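PDB 2XJ9: MIPZ from Caulobacter crescentus, which is a P-loop ATPase that dimerises, binds the nucleoid and forms a gradient that inhibits cell division, probably thereby positioning the division plane. Local coordinates for residues A[219-224]-A[251-256]; A[131-136]-A[181-186]; A[52-57]-A[226-231]. The protein carries 1 engineered substitution. All coordinates share one frame; numbering follows the deposited sequence.

Contact 1: A[219-224]-A[251-256]; sequences RDRVIY and LAARQE. With AGS (phosphothiophosphoric acid-adenylate ester), chain D.
Tyr224 packs its ring obliquely against the methyl group of Ala253, with CE1 4.2 Å from CB. Its hydroxyl reaches past this methyl to the end of Glu256. There Tyr224 OH donates to Glu256 OE1 at 2.6 Å and meets that oxygen nearly in line with its C-O bond. The tyrosine ring and the carboxylate are nearly coplanar, 28° apart, and Glu256 OE1 lies at the ring edge, near its plane. The other carboxylate oxygen faces Arg221. The guanidinium plane is turned 52° from the carboxylate plane, and Arg221 NH1 forms a salt bridge with Glu256 OE2, although the position of NH1 is less sure in this model. Above one face of the same guanidinium lies the methyl of Ala252, whose CB is 3.5 Å from Arg221 NH2. Glu256 thus joins two residues of the 219-224 loop to helix 249-263.

The loop also forms part of the adenine pocket of this P-loop ATPase of the Walker A cytoskeletal type. Its backbone reads the base: Arg221 N donates to N1 of the nucleotide at 3.0 Å, and N6 of the nucleotide donates to Arg219 O at 3.2 Å. CG of Tyr224 lies beside its own backbone N (chi1 -75°), which brings CD2 to 3.3 Å from the adenine N6 while the hydroxyl points to the helix. The ring therefore spans from base to helix. His24 meets it edge-to-face. Ile223 adds an apolar touch, CG2 to Ala253 CB at 4.2 Å, and also packs on His250 and Ile234.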
# COMPACT_ATOMS: atom_id res chain seq x y z
N ARG A 219 -5.59 15.56 -0.72
CA ARG A 219 -4.57 15.83 0.28
C ARG A 219 -4.81 14.89 1.43
O ARG A 219 -5.90 14.39 1.61
CB ARG A 219 -4.64 17.27 0.74
CG ARG A 219 -4.32 18.24 -0.37
CD ARG A 219 -3.93 19.59 0.18
NE ARG A 219 -3.18 19.46 1.43
CZ ARG A 219 -2.46 20.44 1.98
NH1 ARG A 219 -1.82 20.22 3.13
NH2 ARG A 219 -2.38 21.62 1.39
N ASP A 220 -3.76 14.64 2.19
CA ASP A 220 -3.84 13.81 3.38
C ASP A 220 -4.88 14.43 4.32
O ASP A 220 -4.77 15.58 4.70
CB ASP A 220 -2.45 13.74 4.02
CG ASP A 220 -2.30 12.60 5.01
OD1 ASP A 220 -3.22 11.76 5.10
OD2 ASP A 220 -1.26 12.55 5.69
N ARG A 221 -5.92 13.68 4.67
CA ARG A 221 -7.00 14.24 5.46
C ARG A 221 -7.70 13.18 6.26
O ARG A 221 -8.30 12.26 5.70
CB ARG A 221 -8.02 14.87 4.54
CG ARG A 221 -7.56 16.17 3.95
CD ARG A 221 -8.74 17.10 3.81
NE ARG A 221 -8.31 18.46 3.53
CZ ARG A 221 -8.11 18.92 2.30
NH1 ARG A 221 -8.32 18.12 1.26
NH2 ARG A 221 -7.72 20.17 2.11
N VAL A 222 -7.69 13.34 7.57
CA VAL A 222 -8.37 12.43 8.47
C VAL A 222 -9.76 12.00 8.01
O VAL A 222 -10.16 10.86 8.22
CB VAL A 222 -8.52 13.07 9.87
CG1 VAL A 222 -8.59 12.00 10.95
CG2 VAL A 222 -7.38 14.04 10.13
N ILE A 223 -10.50 12.93 7.42
CA ILE A 223 -11.89 12.70 7.06
C ILE A 223 -12.00 11.68 5.92
O ILE A 223 -13.07 11.08 5.69
CB ILE A 223 -12.61 14.04 6.69
CG1 ILE A 223 -14.11 13.81 6.50
CG2 ILE A 223 -12.00 14.66 5.45
CD1 ILE A 223 -14.81 13.34 7.75
N TYR A 224 -10.89 11.47 5.21
CA TYR A 224 -10.87 10.49 4.12
C TYR A 224 -10.68 9.07 4.64
O TYR A 224 -10.69 8.11 3.86
CB TYR A 224 -9.75 10.81 3.14
CG TYR A 224 -10.02 11.99 2.22
CD1 TYR A 224 -11.31 12.32 1.83
CD2 TYR A 224 -8.98 12.77 1.75
CE1 TYR A 224 -11.55 13.41 1.00
CE2 TYR A 224 -9.21 13.84 0.92
CZ TYR A 224 -10.50 14.15 0.54
OH TYR A 224 -10.73 15.20 -0.29
N LEU A 251 -15.12 21.31 4.06
CA LEU A 251 -15.42 22.07 2.86
C LEU A 251 -14.31 21.94 1.83
O LEU A 251 -14.59 21.74 0.66
CB LEU A 251 -15.68 23.54 3.20
CG LEU A 251 -16.85 23.77 4.18
CD1 LEU A 251 -17.12 25.26 4.35
CD2 LEU A 251 -18.11 23.01 3.73
N ALA A 252 -13.06 22.03 2.26
CA ALA A 252 -11.96 21.84 1.33
C ALA A 252 -12.04 20.45 0.70
O ALA A 252 -11.69 20.26 -0.47
CB ALA A 252 -10.65 22.02 2.03
N ALA A 253 -12.49 19.48 1.49
CA ALA A 253 -12.56 18.09 1.05
C ALA A 253 -13.60 17.85 -0.04
O ALA A 253 -13.30 17.26 -1.09
CB ALA A 253 -12.83 17.17 2.25
N ARG A 254 -14.83 18.29 0.20
CA ARG A 254 -15.88 18.08 -0.77
C ARG A 254 -15.53 18.87 -2.02
O ARG A 254 -15.94 18.53 -3.13
CB ARG A 254 -17.23 18.48 -0.20
CG ARG A 254 -17.52 19.96 -0.25
CD ARG A 254 -18.64 20.31 0.71
NE ARG A 254 -19.59 19.24 0.76
CZ ARG A 254 -19.99 18.46 1.76
NH1 ARG A 254 -20.88 17.55 1.42
NH2 ARG A 254 -19.58 18.55 3.03
N GLN A 255 -14.75 19.93 -1.82
CA GLN A 255 -14.17 20.68 -2.93
C GLN A 255 -13.31 19.81 -3.85
O GLN A 255 -13.64 19.65 -5.01
CB GLN A 255 -13.35 21.87 -2.42
CG GLN A 255 -14.12 23.17 -2.38
CD GLN A 255 -14.73 23.50 -3.74
OE1 GLN A 255 -15.46 24.48 -3.88
NE2 GLN A 255 -14.44 22.66 -4.74
N GLU A 256 -12.22 19.25 -3.31
CA GLU A 256 -11.31 18.39 -4.07
C GLU A 256 -12.02 17.24 -4.75
O GLU A 256 -11.69 16.88 -5.87
CB GLU A 256 -10.31 17.76 -3.14
CG GLU A 256 -9.33 18.70 -2.54
CD GLU A 256 -8.50 18.02 -1.51
OE1 GLU A 256 -8.88 16.90 -1.12
OE2 GLU A 256 -7.47 18.60 -1.10
PG AGS D . -3.73 -1.69 -1.20
S1G AGS D . -2.54 -2.13 -2.05
O2G AGS D . -3.71 -2.16 0.24
O3G AGS D . -5.10 -1.91 -1.80
PB AGS D . -4.77 0.96 -1.59
O1B AGS D . -4.26 1.51 -2.90
O2B AGS D . -6.12 0.31 -1.40
O3B AGS D . -3.63 -0.08 -1.09
PA AGS D . -5.73 2.69 0.46
O1A AGS D . -6.90 3.28 -0.29
O2A AGS D . -5.97 1.66 1.50
O3A AGS D . -4.62 2.17 -0.55
O5' AGS D . -4.87 3.88 1.11
C5' AGS D . -3.70 3.58 1.85
C4' AGS D . -3.80 4.15 3.27
O4' AGS D . -3.89 5.55 3.10
C3' AGS D . -5.06 3.79 4.04
O3' AGS D . -4.75 3.76 5.42
C2' AGS D . -6.04 4.92 3.85
O2' AGS D . -6.87 5.01 5.02
C1' AGS D . -5.08 6.08 3.67
N9 AGS D . -5.38 7.16 2.70
C8 AGS D . -5.39 7.05 1.35
N7 AGS D . -5.64 8.25 0.76
C5 AGS D . -5.76 9.15 1.75
C6 AGS D . -6.01 10.58 1.83
N6 AGS D . -6.19 11.29 0.70
N1 AGS D . -6.05 11.13 3.06
C2 AGS D . -5.88 10.43 4.20
N3 AGS D . -5.65 9.12 4.20
C4 AGS D . -5.57 8.44 3.03

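Contact 2: A[131-136]-A[181-186]. With AGS (phosphothiophosphoric acid-adenylate ester), chain D; AGS (phosphothiophosphoric acid-adenylate ester), chain F.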
# COMPACT_ATOMS: atom_id res chain seq x y z
N THR A 131 -5.86 6.13 -11.64
CA THR A 131 -4.65 5.61 -10.99
C THR A 131 -4.05 6.60 -9.99
O THR A 131 -3.21 7.42 -10.35
CB THR A 131 -3.56 5.29 -12.01
OG1 THR A 131 -3.86 4.05 -12.64
CG2 THR A 131 -2.25 5.15 -11.32
N PRO A 132 -4.48 6.52 -8.73
CA PRO A 132 -4.00 7.42 -7.70
C PRO A 132 -2.62 7.00 -7.31
O PRO A 132 -2.36 5.82 -7.30
CB PRO A 132 -4.93 7.13 -6.54
CG PRO A 132 -5.21 5.69 -6.68
CD PRO A 132 -5.28 5.43 -8.16
N MET A 133 -1.74 7.94 -6.99
CA MET A 133 -0.43 7.57 -6.50
C MET A 133 0.06 8.53 -5.40
O MET A 133 -0.43 9.65 -5.28
CB MET A 133 0.58 7.55 -7.64
CG MET A 133 1.11 8.92 -8.01
SD MET A 133 2.34 8.83 -9.34
CE MET A 133 3.74 8.08 -8.52
N ASN A 134 1.03 8.07 -4.61
CA ASN A 134 1.67 8.93 -3.63
C ASN A 134 2.66 9.84 -4.33
O ASN A 134 3.27 9.48 -5.34
CB ASN A 134 2.42 8.13 -2.57
CG ASN A 134 1.50 7.41 -1.59
OD1 ASN A 134 0.88 8.03 -0.74
ND2 ASN A 134 1.46 6.08 -1.69
N ASP A 135 2.81 11.02 -3.76
CA ASP A 135 3.79 11.99 -4.18
C ASP A 135 5.17 11.48 -3.75
O ASP A 135 5.69 11.84 -2.70
CB ASP A 135 3.46 13.29 -3.46
CG ASP A 135 4.19 14.46 -4.00
OD1 ASP A 135 4.53 15.36 -3.19
OD2 ASP A 135 4.42 14.49 -5.23
N SER A 136 5.77 10.62 -4.56
CA SER A 136 6.93 9.88 -4.09
C SER A 136 7.54 9.05 -5.21
O SER A 136 6.84 8.41 -5.99
CB SER A 136 6.51 8.95 -2.94
OG SER A 136 7.52 8.00 -2.65
N TRP A 181 -7.24 7.45 -19.35
CA TRP A 181 -6.37 7.06 -18.25
C TRP A 181 -5.93 8.28 -17.45
O TRP A 181 -5.25 9.16 -17.99
CB TRP A 181 -5.17 6.27 -18.75
CG TRP A 181 -4.34 5.74 -17.62
CD1 TRP A 181 -4.69 5.67 -16.30
CD2 TRP A 181 -2.99 5.23 -17.71
NE1 TRP A 181 -3.64 5.14 -15.56
CE2 TRP A 181 -2.60 4.87 -16.40
CE3 TRP A 181 -2.09 5.04 -18.76
CZ2 TRP A 181 -1.37 4.32 -16.13
CZ3 TRP A 181 -0.85 4.50 -18.48
CH2 TRP A 181 -0.50 4.15 -17.18
N VAL A 182 -6.33 8.35 -16.18
CA VAL A 182 -5.99 9.50 -15.34
C VAL A 182 -5.13 9.16 -14.13
O VAL A 182 -5.54 8.39 -13.29
CB VAL A 182 -7.25 10.16 -14.80
CG1 VAL A 182 -6.90 11.15 -13.73
CG2 VAL A 182 -8.00 10.84 -15.92
N VAL A 183 -3.95 9.75 -14.05
CA VAL A 183 -3.09 9.58 -12.87
C VAL A 183 -3.20 10.78 -11.93
O VAL A 183 -2.80 11.88 -12.30
CB VAL A 183 -1.62 9.52 -13.27
CG1 VAL A 183 -0.77 9.58 -12.05
CG2 VAL A 183 -1.32 8.28 -14.05
N LEU A 184 -3.73 10.60 -10.73
CA LEU A 184 -3.75 11.73 -9.79
C LEU A 184 -2.93 11.50 -8.55
O LEU A 184 -2.79 10.38 -8.11
CB LEU A 184 -5.17 12.18 -9.47
CG LEU A 184 -6.27 11.26 -8.95
CD1 LEU A 184 -6.15 9.95 -9.60
CD2 LEU A 184 -6.14 11.14 -7.45
N ARG A 185 -2.37 12.56 -8.00
CA ARG A 185 -1.50 12.46 -6.83
C ARG A 185 -2.30 12.57 -5.54
O ARG A 185 -3.04 13.51 -5.33
CB ARG A 185 -0.46 13.56 -6.86
CG ARG A 185 0.52 13.50 -8.01
CD ARG A 185 1.76 14.20 -7.50
NE ARG A 185 2.46 14.91 -8.51
CZ ARG A 185 2.69 16.22 -8.68
NH1 ARG A 185 3.39 16.50 -9.76
NH2 ARG A 185 2.30 17.20 -7.88
N ASN A 186 -2.11 11.59 -4.67
CA ASN A 186 -2.97 11.43 -3.50
C ASN A 186 -2.17 11.56 -2.19
O ASN A 186 -0.95 11.44 -2.18
CB ASN A 186 -3.68 10.09 -3.64
CG ASN A 186 -4.56 9.77 -2.47
OD1 ASN A 186 -4.37 8.75 -1.78
ND2 ASN A 186 -5.54 10.62 -2.23
PG AGS D . -3.73 -1.69 -1.20
S1G AGS D . -2.54 -2.13 -2.05
O2G AGS D . -3.71 -2.16 0.24
O3G AGS D . -5.10 -1.91 -1.80
PB AGS D . -4.77 0.96 -1.59
O1B AGS D . -4.26 1.51 -2.90
O2B AGS D . -6.12 0.31 -1.40
O3B AGS D . -3.63 -0.08 -1.09
PA AGS D . -5.73 2.69 0.46
O1A AGS D . -6.90 3.28 -0.29
O2A AGS D . -5.97 1.66 1.50
O3A AGS D . -4.62 2.17 -0.55
O5' AGS D . -4.87 3.88 1.11
C5' AGS D . -3.70 3.58 1.85
C4' AGS D . -3.80 4.15 3.27
O4' AGS D . -3.89 5.55 3.10
C3' AGS D . -5.06 3.79 4.04
O3' AGS D . -4.75 3.76 5.42
C2' AGS D . -6.04 4.92 3.85
O2' AGS D . -6.87 5.01 5.02
C1' AGS D . -5.08 6.08 3.67
N9 AGS D . -5.38 7.16 2.70
C8 AGS D . -5.39 7.05 1.35
N7 AGS D . -5.64 8.25 0.76
C5 AGS D . -5.76 9.15 1.75
C6 AGS D . -6.01 10.58 1.83
N6 AGS D . -6.19 11.29 0.70
N1 AGS D . -6.05 11.13 3.06
C2 AGS D . -5.88 10.43 4.20
N3 AGS D . -5.65 9.12 4.20
C4 AGS D . -5.57 8.44 3.03
PG AGS F . 3.95 -2.21 -0.70
S1G AGS F . 5.25 -2.95 -0.52
O2G AGS F . 2.67 -2.91 -0.22
O3G AGS F . 3.80 -1.59 -2.06
PB AGS F . 5.16 -0.70 1.49
O1B AGS F . 4.49 -1.27 2.70
O2B AGS F . 6.48 -1.16 0.95
O3B AGS F . 4.10 -0.91 0.27
PA AGS F . 6.34 1.85 1.29
O1A AGS F . 7.41 1.55 2.30
O2A AGS F . 6.71 1.90 -0.17
O3A AGS F . 5.11 0.89 1.66
O5' AGS F . 5.68 3.27 1.64
C5' AGS F . 4.48 3.72 1.05
C4' AGS F . 4.70 5.15 0.54
O4' AGS F . 4.88 6.01 1.65
C3' AGS F . 5.93 5.36 -0.32
O3' AGS F . 5.68 6.31 -1.37
C2' AGS F . 6.98 5.95 0.59
O2' AGS F . 7.60 6.90 -0.25
C1' AGS F . 6.15 6.67 1.62
N9 AGS F . 6.50 6.69 3.08
C8 AGS F . 6.38 5.63 3.90
N7 AGS F . 6.66 5.99 5.16
C5 AGS F . 6.94 7.31 5.19
C6 AGS F . 7.31 8.30 6.24
N6 AGS F . 7.43 7.94 7.54
N1 AGS F . 7.51 9.58 5.83
C2 AGS F . 7.37 9.94 4.53
N3 AGS F . 7.04 9.09 3.53
C4 AGS F . 6.81 7.78 3.81
O HOH W 1 1.81 11.69 -0.88
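Thr131 meets Trp181 edge-on. Starting at CB, Thr131 lies 3.6 Å from Trp181 NE1, close to the indole plane. CG2 stands anti to the backbone N and faces Val183, 4.3 Å from its CG2. OG1 falls beside the backbone N (chi1 -78°) and accepts the indole N-H at 3.1 Å from Trp181 NE1. That bond is nearly straight and only 12° out of the ring plane. Thr131 OG1 is also bonded to Gly10 O and Tyr159 OH, so several partners hold this buried hydroxyl. A leucine in place of Trp181 would probably leave Thr131 OG1 without its indole donor and open a gap beside Tyr159 and Phe212.

The backbones pair as parallel strands. Thr131 N donates to Val182 O at 2.8 Å, Met133 N to Leu184 O at 2.9 Å, and Asn186 N to Met133 O at 2.6 Å. Past Asn134 a water accepts from Asp135 N and donates to Asn186 O. Asp135 OD2 and Arg185 NE form a long salt bridge of charges alone. Ser136 OG caps the following helix at Val138 N and shares a hydrogen bond with O2' of the nucleotide bound mainly by the second subunit. Asn134 OD1 reaches Arg187 of that subunit.

Strands 128-134 and 180-186 are neighbours in the parallel sheet of the P-loop fold. Pro132 and Leu184 face helix 18-30. Arg185 and Asp135 touch helix 194-210, Trp181 packs on helix 158-168, and strand 213-215 bonds to the far side of 180-186.

Contact 3: A[52-57]-A[226-231]; sequences FENRRA and ELFPFG
Asn54 stands its amide over one face of the Phe228 ring, the two planes 82° apart. The amide nitrogen makes the approach, with ND2 3.8 Å from Phe228 CE2. The same ND2 gives a weak hydrogen bond to Phe228 O at 3.3 Å. CB of Asn54 rests against Pro229 O, 3.5 Å away. Phe228 also packs on Thr47, a residue of the magnesium site at the start of helix 47-62.

Arg55 runs in another direction. Its CG is anti to the backbone N (chi1 -172°), and the chain stays extended to NE, so its methylenes pass alongside Gly231 O. Arg55 NH1 then donates to Gly231 O at 3.2 Å, tilted 32° from the carbonyl plane. The strongest partner of this guanidinium is Asp236, which forms a salt bridge at NH2. Pro67 O also bonds to NH2.

Gly231 has a positive phi, and its CA comes to 4.0 Å from Arg55 CA. The absence of a side chain allows this close pass of the loop over helix 47-62. The Phe230 ring meets that of Trp58, and Pro148 of the second subunit packs on Phe230 and Asn54. Both hydrogen bonds across the contact, one of them weak, end on loop backbone carbonyls, so the polar part depends little on the loop's side-chain chemistry, while the Phe228 ring supplies packing.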
# COMPACT_ATOMS: atom_id res chain seq x y z
N PHE A 52 -18.59 -1.32 2.62
CA PHE A 52 -20.04 -1.37 2.43
C PHE A 52 -20.76 -2.38 3.31
O PHE A 52 -21.93 -2.19 3.64
CB PHE A 52 -20.39 -1.53 0.95
CG PHE A 52 -20.04 -0.33 0.13
CD1 PHE A 52 -18.97 -0.34 -0.74
CD2 PHE A 52 -20.76 0.85 0.26
CE1 PHE A 52 -18.64 0.77 -1.48
CE2 PHE A 52 -20.45 1.96 -0.47
CZ PHE A 52 -19.39 1.93 -1.34
N GLU A 53 -20.08 -3.44 3.73
CA GLU A 53 -20.62 -4.24 4.82
C GLU A 53 -20.79 -3.41 6.11
O GLU A 53 -21.74 -3.64 6.86
CB GLU A 53 -19.75 -5.46 5.10
CG GLU A 53 -19.65 -6.39 3.93
CD GLU A 53 -18.67 -7.52 4.16
OE1 GLU A 53 -17.97 -7.48 5.22
OE2 GLU A 53 -18.62 -8.42 3.28
N ASN A 54 -19.88 -2.47 6.36
CA ASN A 54 -19.99 -1.61 7.53
C ASN A 54 -21.11 -0.59 7.35
O ASN A 54 -21.73 -0.19 8.33
CB ASN A 54 -18.67 -0.88 7.81
CG ASN A 54 -17.51 -1.83 8.10
OD1 ASN A 54 -17.70 -2.90 8.67
ND2 ASN A 54 -16.30 -1.42 7.72
N ARG A 55 -21.35 -0.17 6.11
CA ARG A 55 -22.40 0.80 5.82
C ARG A 55 -23.74 0.16 6.06
O ARG A 55 -24.59 0.68 6.79
CB ARG A 55 -22.31 1.24 4.38
CG ARG A 55 -23.22 2.41 3.99
CD ARG A 55 -22.84 2.87 2.59
NE ARG A 55 -23.59 4.02 2.13
CZ ARG A 55 -23.14 5.27 2.15
NH1 ARG A 55 -21.95 5.54 2.63
NH2 ARG A 55 -23.89 6.26 1.70
N ARG A 56 -23.91 -0.99 5.42
CA ARG A 56 -25.03 -1.88 5.63
C ARG A 56 -25.33 -2.04 7.12
O ARG A 56 -26.39 -1.64 7.58
CB ARG A 56 -24.69 -3.24 4.99
CG ARG A 56 -25.78 -4.31 5.01
CD ARG A 56 -27.08 -3.85 4.35
NE ARG A 56 -27.70 -2.75 5.09
CZ ARG A 56 -28.93 -2.31 4.88
NH1 ARG A 56 -29.41 -1.28 5.60
NH2 ARG A 56 -29.69 -2.88 3.96
N ALA A 57 -24.38 -2.59 7.88
CA ALA A 57 -24.57 -2.83 9.31
C ALA A 57 -24.85 -1.58 10.11
O ALA A 57 -25.59 -1.64 11.09
CB ALA A 57 -23.38 -3.55 9.88
N GLU A 226 -11.31 8.40 8.34
CA GLU A 226 -11.79 8.38 9.72
C GLU A 226 -13.14 7.69 9.84
O GLU A 226 -13.48 7.20 10.92
CB GLU A 226 -11.89 9.81 10.22
CG GLU A 226 -12.40 9.94 11.62
CD GLU A 226 -12.63 11.39 12.04
OE1 GLU A 226 -13.06 12.19 11.17
OE2 GLU A 226 -12.37 11.73 13.22
N LEU A 227 -13.90 7.63 8.75
CA LEU A 227 -15.26 7.11 8.79
C LEU A 227 -15.38 5.66 8.30
O LEU A 227 -16.48 5.09 8.23
CB LEU A 227 -16.19 8.01 7.98
CG LEU A 227 -16.24 9.44 8.50
CD1 LEU A 227 -17.00 10.35 7.54
CD2 LEU A 227 -16.88 9.43 9.86
N PHE A 228 -14.25 5.05 7.98
CA PHE A 228 -14.28 3.70 7.44
C PHE A 228 -15.02 2.71 8.32
O PHE A 228 -15.71 1.83 7.83
CB PHE A 228 -12.87 3.19 7.19
CG PHE A 228 -12.79 1.73 6.88
CD1 PHE A 228 -12.81 1.29 5.56
CD2 PHE A 228 -12.68 0.79 7.89
CE1 PHE A 228 -12.70 -0.06 5.27
CE2 PHE A 228 -12.59 -0.58 7.60
CZ PHE A 228 -12.61 -0.99 6.29
N PRO A 229 -14.87 2.82 9.64
CA PRO A 229 -15.56 1.81 10.46
C PRO A 229 -17.09 1.87 10.35
O PRO A 229 -17.76 0.88 10.65
CB PRO A 229 -15.11 2.16 11.89
CG PRO A 229 -13.81 2.87 11.70
CD PRO A 229 -13.92 3.63 10.41
N PHE A 230 -17.63 3.00 9.91
CA PHE A 230 -19.08 3.18 9.82
C PHE A 230 -19.56 2.95 8.40
O PHE A 230 -20.75 2.81 8.15
CB PHE A 230 -19.46 4.59 10.21
CG PHE A 230 -18.91 5.02 11.53
CD1 PHE A 230 -18.07 6.11 11.62
CD2 PHE A 230 -19.22 4.33 12.69
CE1 PHE A 230 -17.56 6.51 12.82
CE2 PHE A 230 -18.72 4.73 13.89
CZ PHE A 230 -17.89 5.81 13.96
N GLY A 231 -18.62 2.92 7.47
CA GLY A 231 -18.97 2.83 6.07
C GLY A 231 -19.69 4.09 5.67
O GLY A 231 -20.77 4.02 5.14

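Contact 2 lies in the central parallel sheet, on strands 128-134 and 180-186. Contacts 1 and 3 lie farther from the centre of the chain, where the long loop after strand 213-215 meets helix 249-263 and helix 47-62. The loop segments 219-224 and 226-231 are almost consecutive, yet they dock on different helices, with centres 18 Å apart. Contacts 1 and 2 are 16 Å apart between centres, and contacts 2 and 3 are 25 Å. Along the chain contact 2 closes before contact 1 opens, whereas contacts 1 and 3 interleave. Contacts 1 and 2 both touch the same nucleotide, and all three touch the second subunit, consistent with a nucleotide-bound dimer.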